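Local structure of CRISPR-associated endonuclease Cas12b (Alicyclobacillus acidoterrestris, 5U31) at residues S202-K206 against V431-V435. The protein acts as an RNA-guided DNA endonuclease of CRISPR immunity, recognising a PAM and cutting invading DNA with a metal-dependent RuvC nuclease domain. The protein carries 3 engineered substitutions. Sequence-based numbering, arbitrary orientation.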
loop_
_atom_site.group_PDB
_atom_site.type_symbol
_atom_site.label_atom_id
_atom_site.label_comp_id
_atom_site.label_asym_id
_atom_site.label_seq_id
_atom_site.Cartn_x
_atom_site.Cartn_y
_atom_site.Cartn_z
ATOM N N SER A 202 1.643 42.992 3.758
ATOM C CA SER A 202 2.344 44.184 3.310
ATOM C C SER A 202 2.258 44.370 1.799
ATOM O O SER A 202 2.899 45.275 1.255
ATOM C CB SER A 202 3.805 44.123 3.759
ATOM O OG SER A 202 4.398 42.895 3.372
ATOM N N VAL A 203 1.482 43.538 1.113
ATOM C CA VAL A 203 1.355 43.620 -0.336
ATOM C C VAL A 203 0.448 44.789 -0.693
ATOM O O VAL A 203 -0.635 44.947 -0.118
ATOM C CB VAL A 203 0.812 42.299 -0.905
ATOM C CG1 VAL A 203 0.675 42.387 -2.410
ATOM C CG2 VAL A 203 1.718 41.136 -0.520
ATOM N N GLU A 204 0.889 45.617 -1.641
ATOM C CA GLU A 204 0.072 46.723 -2.144
ATOM C C GLU A 204 -0.927 46.164 -3.151
ATOM O O GLU A 204 -0.712 46.164 -4.365
ATOM C CB GLU A 204 0.945 47.808 -2.761
ATOM C CG GLU A 204 1.916 48.437 -1.788
ATOM C CD GLU A 204 2.804 49.475 -2.441
ATOM O OE1 GLU A 204 2.649 49.712 -3.660
ATOM O OE2 GLU A 204 3.654 50.055 -1.733
ATOM N N TRP A 205 -2.042 45.666 -2.626
ATOM C CA TRP A 205 -3.056 45.080 -3.482
ATOM C C TRP A 205 -3.741 46.162 -4.311
ATOM O O TRP A 205 -3.712 47.351 -3.980
ATOM C CB TRP A 205 -4.098 44.327 -2.652
ATOM C CG TRP A 205 -3.545 43.276 -1.725
ATOM C CD1 TRP A 205 -3.295 43.408 -0.390
ATOM C CD2 TRP A 205 -3.196 41.930 -2.065
ATOM N NE1 TRP A 205 -2.807 42.230 0.122
ATOM C CE2 TRP A 205 -2.735 41.307 -0.887
ATOM C CE3 TRP A 205 -3.221 41.194 -3.252
ATOM C CZ2 TRP A 205 -2.303 39.983 -0.863
ATOM C CZ3 TRP A 205 -2.796 39.880 -3.226
ATOM C CH2 TRP A 205 -2.344 39.287 -2.039
ATOM N N LYS A 206 -4.350 45.736 -5.412
ATOM C CA LYS A 206 -5.196 46.634 -6.182
ATOM C C LYS A 206 -6.275 47.215 -5.270
ATOM O O LYS A 206 -6.831 46.493 -4.431
ATOM C CB LYS A 206 -5.829 45.888 -7.360
ATOM C CG LYS A 206 -6.877 46.677 -8.139
ATOM C CD LYS A 206 -7.661 45.789 -9.099
ATOM C CE LYS A 206 -8.764 46.573 -9.801
ATOM N NZ LYS A 206 -9.626 45.701 -10.649
ATOM N N VAL A 431 9.034 45.807 -2.583
ATOM C CA VAL A 431 7.609 46.074 -2.403
ATOM C C VAL A 431 6.802 45.141 -3.294
ATOM O O VAL A 431 7.016 45.079 -4.512
ATOM C CB VAL A 431 7.255 47.548 -2.680
ATOM C CG1 VAL A 431 7.858 48.435 -1.621
ATOM C CG2 VAL A 431 7.713 47.983 -4.057
ATOM N N ALA A 432 5.874 44.413 -2.683
ATOM C CA ALA A 432 4.982 43.520 -3.403
ATOM C C ALA A 432 3.787 44.307 -3.921
ATOM O O ALA A 432 3.128 45.021 -3.159
ATOM C CB ALA A 432 4.517 42.381 -2.494
ATOM N N ARG A 433 3.510 44.168 -5.212
ATOM C CA ARG A 433 2.455 44.916 -5.881
ATOM C C ARG A 433 1.621 43.942 -6.703
ATOM O O ARG A 433 2.174 43.106 -7.423
ATOM C CB ARG A 433 3.069 46.029 -6.755
ATOM C CG ARG A 433 2.268 46.460 -7.983
ATOM C CD ARG A 433 3.169 47.084 -9.068
ATOM N NE ARG A 433 2.497 47.158 -10.370
ATOM C CZ ARG A 433 3.126 47.142 -11.547
ATOM N NH1 ARG A 433 2.430 47.204 -12.682
ATOM N NH2 ARG A 433 4.450 47.049 -11.595
ATOM N N GLU A 434 0.298 44.028 -6.566
ATOM C CA GLU A 434 -0.597 43.175 -7.342
ATOM C C GLU A 434 -0.680 43.683 -8.777
ATOM O O GLU A 434 -0.801 44.889 -9.017
ATOM C CB GLU A 434 -1.990 43.139 -6.704
ATOM C CG GLU A 434 -3.006 42.238 -7.412
ATOM C CD GLU A 434 -4.354 42.204 -6.708
ATOM O OE1 GLU A 434 -5.149 41.278 -6.976
ATOM O OE2 GLU A 434 -4.621 43.103 -5.883
ATOM N N VAL A 435 -0.609 42.761 -9.734
ATOM C CA VAL A 435 -0.536 43.100 -11.146
ATOM C C VAL A 435 -1.525 42.240 -11.918
ATOM O O VAL A 435 -2.063 41.256 -11.411
ATOM C CB VAL A 435 0.882 42.919 -11.711
ATOM C CG1 VAL A 435 1.832 43.921 -11.075
ATOM C CG2 VAL A 435 1.348 41.486 -11.481
#
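Glu204 and Arg433 sit opposite each other in a single parallel beta bridge, through which a loop of the REC1 domain, between helices 176-185 and 216-257, joins the edge of the two-stranded WED-II hairpin 424-428/431-435. Glu204 supplies both bridge bonds with its backbone: its N donates to Ala432 O at 2.8 Å, and its O receives Glu434 N at 3.2 Å. It is also the centre of an inverse gamma turn, closed by a weak bond from Trp205 N to Val203 O.

The tightly packed side holds Val203, Trp205, Ala432 and Glu434. Ala432, whose lone methyl group suits the inside of this corner, sets its CB against Val203 CG2 at 3.6 Å. Val203 turns its other branch, CG1, over the centre of the Trp205 ring, 3.8 Å above the plane, and Leu425 of the partner strand touches both side chains. The indole in turn presents its edge to Glu434, whose carboxylate stands nearly perpendicular to the ring (87°).

The solvent side is looser. Glu204 lays its aliphatic part along the bridge, CB lying 3.6 Å from Ala432 O, while Arg433 leads away to a salt bridge with Glu428 and Lys206 extends outward.

Glutamate suits position 434 because its length takes the carboxylate past the end of the bridge. With CG anti to the backbone N (chi1 -178°) and the chain extended, OE1 accepts a hydrogen bond from Trp217 NE1, and OE2 takes one from Lys206 N at 2.7 Å, approached on its anti side and 22° out of the carboxylate plane.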